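Local coordinates for vacuolar protein sorting 29 (Cryptosporidium parvum, PDB 2A22), which probably serves in protein transport as the Vps29 subunit of a retromer-type sorting complex, built on a calcineurin-like phosphoesterase fold, at residues Gly160-Asn165 with Met185-Gln190; Leu153-Lys158 with Leu196-Leu201. All blocks are in the same frame, centred on the assembly; numbering follows the deposited sequence.

Contact 1 (Gly160-Asn165 with Met185-Gln190); sequences GKLFLN and MLMALQ
Leu-162 and Leu-164 on one side and Met-185 and Met-187 on the other illustrate how the two sheets of an alpha-beta-beta-alpha sandwich, the fold of the calcineurin-like phosphoesterases, are joined through their inner faces. Strands 161-165 and 185-190 belong to different sheets; their axes come no closer than 9.8 Å and run at 149°, roughly antiparallel, so no hydrogen bond spans the gap and side chains alone fill it.

The apolar contacts follow the alternation of the strands. Leu-162 and Met-187 meet tip to tip, CD2 of the leucine lying 3.5 Å from CE of the methionine, slightly tighter than usual. Met-187 starts out with CG opposite its backbone N (chi1 -179°), and a bend at its last bond turns CE to the tip of Leu-162, though the exact place of this methyl is doubtful. Leu-164 lies between the two methionines: its CD1 lies 4.0 Å from Met-187 SD, while its CB packs on Met-185 SD at 4.1 Å. Leu-30 of strand 26-31 and Leu-196 of strand 193-202 also touch Leu-164 in this buried layer.

Contact with a polar group occurs where the backbones come nearest. Asn-165 directs its CB away from Met-185, and its amide OD1 accepts a hydrogen bond from Gly-167 N. Its backbone carbonyl meets the methyl end of the extended Met-185 chain instead: CE rests 3.3 Å from Asn-165 O.

Contact 2 (Leu153-Lys158 with Leu196-Leu201); sequences LRVFEK and LYVYDL
Segments 153-158 and 196-201 approach at one end and diverge at the other. The touching parts run 161° apart, nearly antiparallel, and the backbones are nearest at Leu-153 and Val-198, whose CA atoms are 8.6 Å apart. That spacing is far too wide for strand pairing, and no hydrogen bond crosses it. Beyond Val-155 the first segment makes no contact with the second.

Leu-153 brings its branched end against Val-198, tip to tip. A chi1 of -169° places CG opposite the backbone N, and both methyls then straddle one methyl of the valine: CD1 is 3.7 Å and CD2 3.8 Å from Val-198 CG1. The same CD2 also reaches the aliphatic root of Asp-200, 4.0 Å from its CB, the two side chains crossing at about a right angle. The carboxylate is engaged apart from this apolar contact, with OD2 in a salt bridge to Arg-202.

Here the outermost strand of one sheet, 154-158, is laid over strand 193-202 of the other, a packing of sheet on sheet near the border of the alpha-beta-beta-alpha sandwich. Most of the touching residues are partly exposed; Leu-196 is buried. Phe-213 of strand 205-214 and Met-185 of strand 183-190 also pack on Val-155.

Val-155 works with both methyls. CG2 meets Leu-196 CD2 at 3.5 Å, closer than is usual for two carbons, and CG1 lies 3.9 Å from that same leucine methyl, so the valine fork is set against the tip of Leu-196. Toward Val-198 the approach differs: the two valines slide past each other in opposite directions, and Val-155 CG2 lies 3.8 Å from Val-198 CG2.

In the fold
From the N terminus, the chain first builds strand 26-31 and the other strands and helices that precede these segments. It then runs through strand 154-158 and turns directly back into strand 161-165, its neighbour in the five-stranded sheet. After the largely irregular passage that follows, strands 183-190 and 193-202 form an adjacent pair in the six-stranded sheet. Contact 1 closes the inner loop, from 165 to 185, and contact 2 the outer one, from 155 to 196, so the first is nested within the second. The two hairpins thus face each other across the sandwich. Within them, Phe-163 N with Phe-156 O and Tyr-197 N with Leu-186 O form probable hydrogen bonds linking the two contacts.

Contact 1 (Gly160-Asn165 with Met185-Gln190)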
loop_
_atom_site.group_PDB
_atom_site.type_symbol
_atom_site.label_atom_id
_atom_site.label_comp_id
_atom_site.label_asym_id
_atom_site.label_seq_id
_atom_site.Cartn_x
_atom_site.Cartn_y
_atom_site.Cartn_z
ATOM N N GLY A 160 -18.566 -2.484 -8.185
ATOM C CA GLY A 160 -18.662 -1.877 -6.850
ATOM C C GLY A 160 -17.524 -2.147 -5.878
ATOM O O GLY A 160 -17.587 -1.725 -4.736
ATOM N N LYS A 161 -16.479 -2.829 -6.326
ATOM C CA LYS A 161 -15.286 -3.063 -5.492
ATOM C C LYS A 161 -14.125 -2.223 -6.025
ATOM O O LYS A 161 -14.064 -1.928 -7.224
ATOM C CB LYS A 161 -14.930 -4.563 -5.470
ATOM C CG LYS A 161 -16.123 -5.472 -5.042
ATOM C CD LYS A 161 -16.333 -5.420 -3.526
ATOM C CE LYS A 161 -17.766 -5.725 -3.103
ATOM N NZ LYS A 161 -18.346 -6.724 -4.023
ATOM N N LEU A 162 -13.214 -1.835 -5.136
ATOM C CA LEU A 162 -12.135 -0.939 -5.513
ATOM C C LEU A 162 -10.780 -1.650 -5.416
ATOM O O LEU A 162 -10.492 -2.293 -4.399
ATOM C CB LEU A 162 -12.195 0.317 -4.651
ATOM C CG LEU A 162 -11.279 1.512 -4.931
ATOM C CD1 LEU A 162 -11.526 2.126 -6.328
ATOM C CD2 LEU A 162 -11.451 2.568 -3.843
ATOM N N PHE A 163 -9.985 -1.566 -6.489
ATOM C CA PHE A 163 -8.670 -2.240 -6.600
ATOM C C PHE A 163 -7.546 -1.224 -6.726
ATOM O O PHE A 163 -7.510 -0.443 -7.688
ATOM C CB PHE A 163 -8.652 -3.191 -7.799
ATOM C CG PHE A 163 -9.705 -4.256 -7.723
ATOM C CD1 PHE A 163 -9.422 -5.496 -7.145
ATOM C CD2 PHE A 163 -10.999 -4.001 -8.164
ATOM C CE1 PHE A 163 -10.419 -6.487 -7.031
ATOM C CE2 PHE A 163 -11.998 -4.980 -8.056
ATOM C CZ PHE A 163 -11.700 -6.224 -7.483
ATOM N N LEU A 164 -6.660 -1.201 -5.730
ATOM C CA LEU A 164 -5.606 -0.180 -5.647
ATOM C C LEU A 164 -4.233 -0.849 -5.619
ATOM O O LEU A 164 -4.065 -1.917 -5.004
ATOM C CB LEU A 164 -5.805 0.665 -4.384
ATOM C CG LEU A 164 -7.247 1.214 -4.174
ATOM C CD1 LEU A 164 -7.416 1.866 -2.845
ATOM C CD2 LEU A 164 -7.587 2.223 -5.264
ATOM N N ASN A 165 -3.267 -0.229 -6.286
ATOM C CA ASN A 165 -1.862 -0.639 -6.198
ATOM C C ASN A 165 -1.106 0.658 -6.067
ATOM O O ASN A 165 -1.147 1.462 -6.982
ATOM C CB ASN A 165 -1.419 -1.416 -7.457
ATOM C CG ASN A 165 0.036 -1.904 -7.404
ATOM O OD1 ASN A 165 0.908 -1.280 -6.784
ATOM N ND2 ASN A 165 0.306 -3.026 -8.102
ATOM N N MET A 185 -0.323 6.270 -2.006
ATOM C CA MET A 185 -1.684 6.791 -1.941
ATOM C C MET A 185 -2.065 7.176 -0.520
ATOM O O MET A 185 -1.635 6.551 0.458
ATOM C CB MET A 185 -2.678 5.758 -2.451
ATOM C CG MET A 185 -2.485 5.414 -3.908
ATOM S SD MET A 185 -3.511 4.027 -4.318
ATOM C CE MET A 185 -3.178 3.938 -6.072
ATOM N N LEU A 186 -2.875 8.214 -0.410
ATOM C CA LEU A 186 -3.500 8.531 0.861
ATOM C C LEU A 186 -4.994 8.502 0.607
ATOM O O LEU A 186 -5.475 9.164 -0.304
ATOM C CB LEU A 186 -3.001 9.867 1.407
ATOM C CG LEU A 186 -1.605 9.859 2.058
ATOM C CD1 LEU A 186 -1.027 11.269 2.168
ATOM C CD2 LEU A 186 -1.687 9.244 3.448
ATOM N N MET A 187 -5.711 7.673 1.369
ATOM C CA MET A 187 -7.132 7.403 1.127
ATOM C C MET A 187 -7.942 7.911 2.321
ATOM O O MET A 187 -7.798 7.389 3.452
ATOM C CB MET A 187 -7.353 5.879 0.939
ATOM C CG MET A 187 -8.820 5.457 0.660
ATOM S SD MET A 187 -8.995 3.706 0.290
ATOM C CE MET A 187 -9.221 3.792 -1.446
ATOM N N ALA A 188 -8.780 8.923 2.096
ATOM C CA ALA A 188 -9.633 9.439 3.171
ATOM C C ALA A 188 -10.953 8.683 3.125
ATOM O O ALA A 188 -11.631 8.655 2.089
ATOM C CB ALA A 188 -9.893 10.929 3.023
ATOM N N LEU A 189 -11.301 8.077 4.255
ATOM C CA LEU A 189 -12.573 7.426 4.397
ATOM C C LEU A 189 -13.445 8.196 5.382
ATOM O O LEU A 189 -13.035 8.475 6.528
ATOM C CB LEU A 189 -12.366 5.976 4.848
ATOM C CG LEU A 189 -11.507 5.077 3.940
ATOM C CD1 LEU A 189 -11.175 3.783 4.674
ATOM C CD2 LEU A 189 -12.199 4.766 2.623
ATOM N N GLN A 190 -14.637 8.565 4.934
ATOM C CA GLN A 190 -15.552 9.294 5.799
ATOM C C GLN A 190 -16.955 8.798 5.547
ATOM O O GLN A 190 -17.500 9.012 4.467
ATOM C CB GLN A 190 -15.456 10.819 5.578
ATOM C CG GLN A 190 -14.085 11.361 5.891
ATOM C CD GLN A 190 -13.941 12.878 5.687
ATOM O OE1 GLN A 190 -14.820 13.543 5.137
ATOM N NE2 GLN A 190 -12.780 13.412 6.092
#

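Contact 2 (Leu153-Lys158 with Leu196-Leu201)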
loop_
_atom_site.group_PDB
_atom_site.type_symbol
_atom_site.label_atom_id
_atom_site.label_comp_id
_atom_site.label_asym_id
_atom_site.label_seq_id
_atom_site.Cartn_x
_atom_site.Cartn_y
_atom_site.Cartn_z
ATOM N N LEU A 153 1.299 1.592 -10.531
ATOM C CA LEU A 153 0.337 2.449 -9.866
ATOM C C LEU A 153 -1.017 2.311 -10.558
ATOM O O LEU A 153 -1.117 2.444 -11.786
ATOM C CB LEU A 153 0.829 3.889 -9.936
ATOM C CG LEU A 153 0.205 5.040 -9.145
ATOM C CD1 LEU A 153 0.137 4.757 -7.639
ATOM C CD2 LEU A 153 1.012 6.310 -9.463
ATOM N N ARG A 154 -2.048 1.992 -9.783
ATOM C CA ARG A 154 -3.360 1.791 -10.378
ATOM C C ARG A 154 -4.531 1.936 -9.410
ATOM O O ARG A 154 -4.459 1.521 -8.250
ATOM C CB ARG A 154 -3.459 0.422 -11.041
ATOM C CG ARG A 154 -4.695 0.300 -11.940
ATOM C CD ARG A 154 -4.683 -0.979 -12.754
ATOM N NE ARG A 154 -4.576 -2.183 -11.930
ATOM C CZ ARG A 154 -4.535 -3.424 -12.413
ATOM N NH1 ARG A 154 -4.596 -3.647 -13.719
ATOM N NH2 ARG A 154 -4.424 -4.449 -11.589
ATOM N N VAL A 155 -5.608 2.509 -9.933
ATOM C CA VAL A 155 -6.890 2.603 -9.257
ATOM C C VAL A 155 -7.928 2.123 -10.252
ATOM O O VAL A 155 -8.013 2.665 -11.359
ATOM C CB VAL A 155 -7.274 4.066 -9.003
ATOM C CG1 VAL A 155 -8.681 4.166 -8.357
ATOM C CG2 VAL A 155 -6.213 4.766 -8.206
ATOM N N PHE A 156 -8.728 1.133 -9.880
ATOM C CA PHE A 156 -9.918 0.900 -10.671
ATOM C C PHE A 156 -11.012 0.247 -9.863
ATOM O O PHE A 156 -10.738 -0.470 -8.880
ATOM C CB PHE A 156 -9.620 0.091 -11.945
ATOM C CG PHE A 156 -9.383 -1.359 -11.703
ATOM C CD1 PHE A 156 -10.430 -2.265 -11.793
ATOM C CD2 PHE A 156 -8.103 -1.827 -11.413
ATOM C CE1 PHE A 156 -10.227 -3.620 -11.566
ATOM C CE2 PHE A 156 -7.868 -3.195 -11.205
ATOM C CZ PHE A 156 -8.950 -4.094 -11.269
ATOM N N GLU A 157 -12.242 0.512 -10.303
ATOM C CA GLU A 157 -13.431 -0.057 -9.716
ATOM C C GLU A 157 -13.992 -1.103 -10.666
ATOM O O GLU A 157 -13.928 -0.948 -11.874
ATOM C CB GLU A 157 -14.449 1.055 -9.397
ATOM C CG GLU A 157 -15.811 0.573 -8.858
ATOM C CD GLU A 157 -16.812 0.298 -9.979
ATOM O OE1 GLU A 157 -16.770 1.033 -10.993
ATOM O OE2 GLU A 157 -17.622 -0.653 -9.860
ATOM N N LYS A 158 -14.518 -2.181 -10.104
ATOM C CA LYS A 158 -15.185 -3.215 -10.891
ATOM C C LYS A 158 -16.255 -3.841 -10.008
ATOM O O LYS A 158 -15.950 -4.322 -8.910
ATOM C CB LYS A 158 -14.200 -4.282 -11.360
ATOM C CG LYS A 158 -14.843 -5.320 -12.293
ATOM C CD LYS A 158 -13.796 -6.257 -12.930
ATOM C CE LYS A 158 -14.460 -7.355 -13.783
ATOM N NZ LYS A 158 -15.654 -6.859 -14.575
ATOM N N LEU A 196 -9.660 9.442 -2.688
ATOM C CA LEU A 196 -8.359 8.836 -2.846
ATOM C C LEU A 196 -7.392 9.821 -3.485
ATOM O O LEU A 196 -7.625 10.262 -4.606
ATOM C CB LEU A 196 -8.459 7.634 -3.776
ATOM C CG LEU A 196 -7.151 6.855 -3.955
ATOM C CD1 LEU A 196 -6.748 6.143 -2.633
ATOM C CD2 LEU A 196 -7.306 5.837 -5.071
ATOM N N TYR A 197 -6.288 10.110 -2.793
ATOM C CA TYR A 197 -5.188 10.880 -3.373
ATOM C C TYR A 197 -4.004 10.002 -3.768
ATOM O O TYR A 197 -3.443 9.282 -2.949
ATOM C CB TYR A 197 -4.754 11.940 -2.385
ATOM C CG TYR A 197 -5.874 12.896 -2.056
ATOM C CD1 TYR A 197 -6.236 13.913 -2.960
ATOM C CD2 TYR A 197 -6.589 12.787 -0.853
ATOM C CE1 TYR A 197 -7.295 14.815 -2.669
ATOM C CE2 TYR A 197 -7.629 13.690 -0.546
ATOM C CZ TYR A 197 -7.977 14.701 -1.461
ATOM O OH TYR A 197 -9.015 15.595 -1.177
ATOM N N VAL A 198 -3.648 10.060 -5.044
ATOM C CA VAL A 198 -2.586 9.262 -5.590
ATOM C C VAL A 198 -1.370 10.153 -5.854
ATOM O O VAL A 198 -1.436 11.083 -6.672
ATOM C CB VAL A 198 -3.060 8.589 -6.902
ATOM C CG1 VAL A 198 -1.911 7.824 -7.585
ATOM C CG2 VAL A 198 -4.252 7.647 -6.616
ATOM N N TYR A 199 -0.264 9.871 -5.170
ATOM C CA TYR A 199 0.966 10.703 -5.318
ATOM C C TYR A 199 2.002 9.987 -6.187
ATOM O O TYR A 199 2.214 8.803 -6.021
ATOM C CB TYR A 199 1.583 11.046 -3.958
ATOM C CG TYR A 199 0.675 11.943 -3.145
ATOM C CD1 TYR A 199 0.824 13.314 -3.179
ATOM C CD2 TYR A 199 -0.372 11.412 -2.397
ATOM C CE1 TYR A 199 -0.039 14.152 -2.457
ATOM C CE2 TYR A 199 -1.216 12.228 -1.665
ATOM C CZ TYR A 199 -1.057 13.597 -1.725
ATOM O OH TYR A 199 -1.909 14.398 -1.031
ATOM N N ASP A 200 2.608 10.703 -7.126
ATOM C CA ASP A 200 3.789 10.218 -7.813
ATOM C C ASP A 200 4.823 11.328 -8.013
ATOM O O ASP A 200 4.471 12.512 -8.055
ATOM C CB ASP A 200 3.430 9.513 -9.126
ATOM C CG ASP A 200 2.956 10.482 -10.224
ATOM O OD1 ASP A 200 2.275 11.471 -9.934
ATOM O OD2 ASP A 200 3.238 10.217 -11.401
ATOM N N LEU A 201 6.094 10.935 -8.094
ATOM C CA LEU A 201 7.185 11.868 -8.267
ATOM C C LEU A 201 7.776 11.696 -9.658
ATOM O O LEU A 201 8.338 10.653 -9.966
ATOM C CB LEU A 201 8.280 11.636 -7.202
ATOM C CG LEU A 201 9.565 12.502 -7.251
ATOM C CD1 LEU A 201 9.238 13.979 -7.233
ATOM C CD2 LEU A 201 10.454 12.198 -6.062
#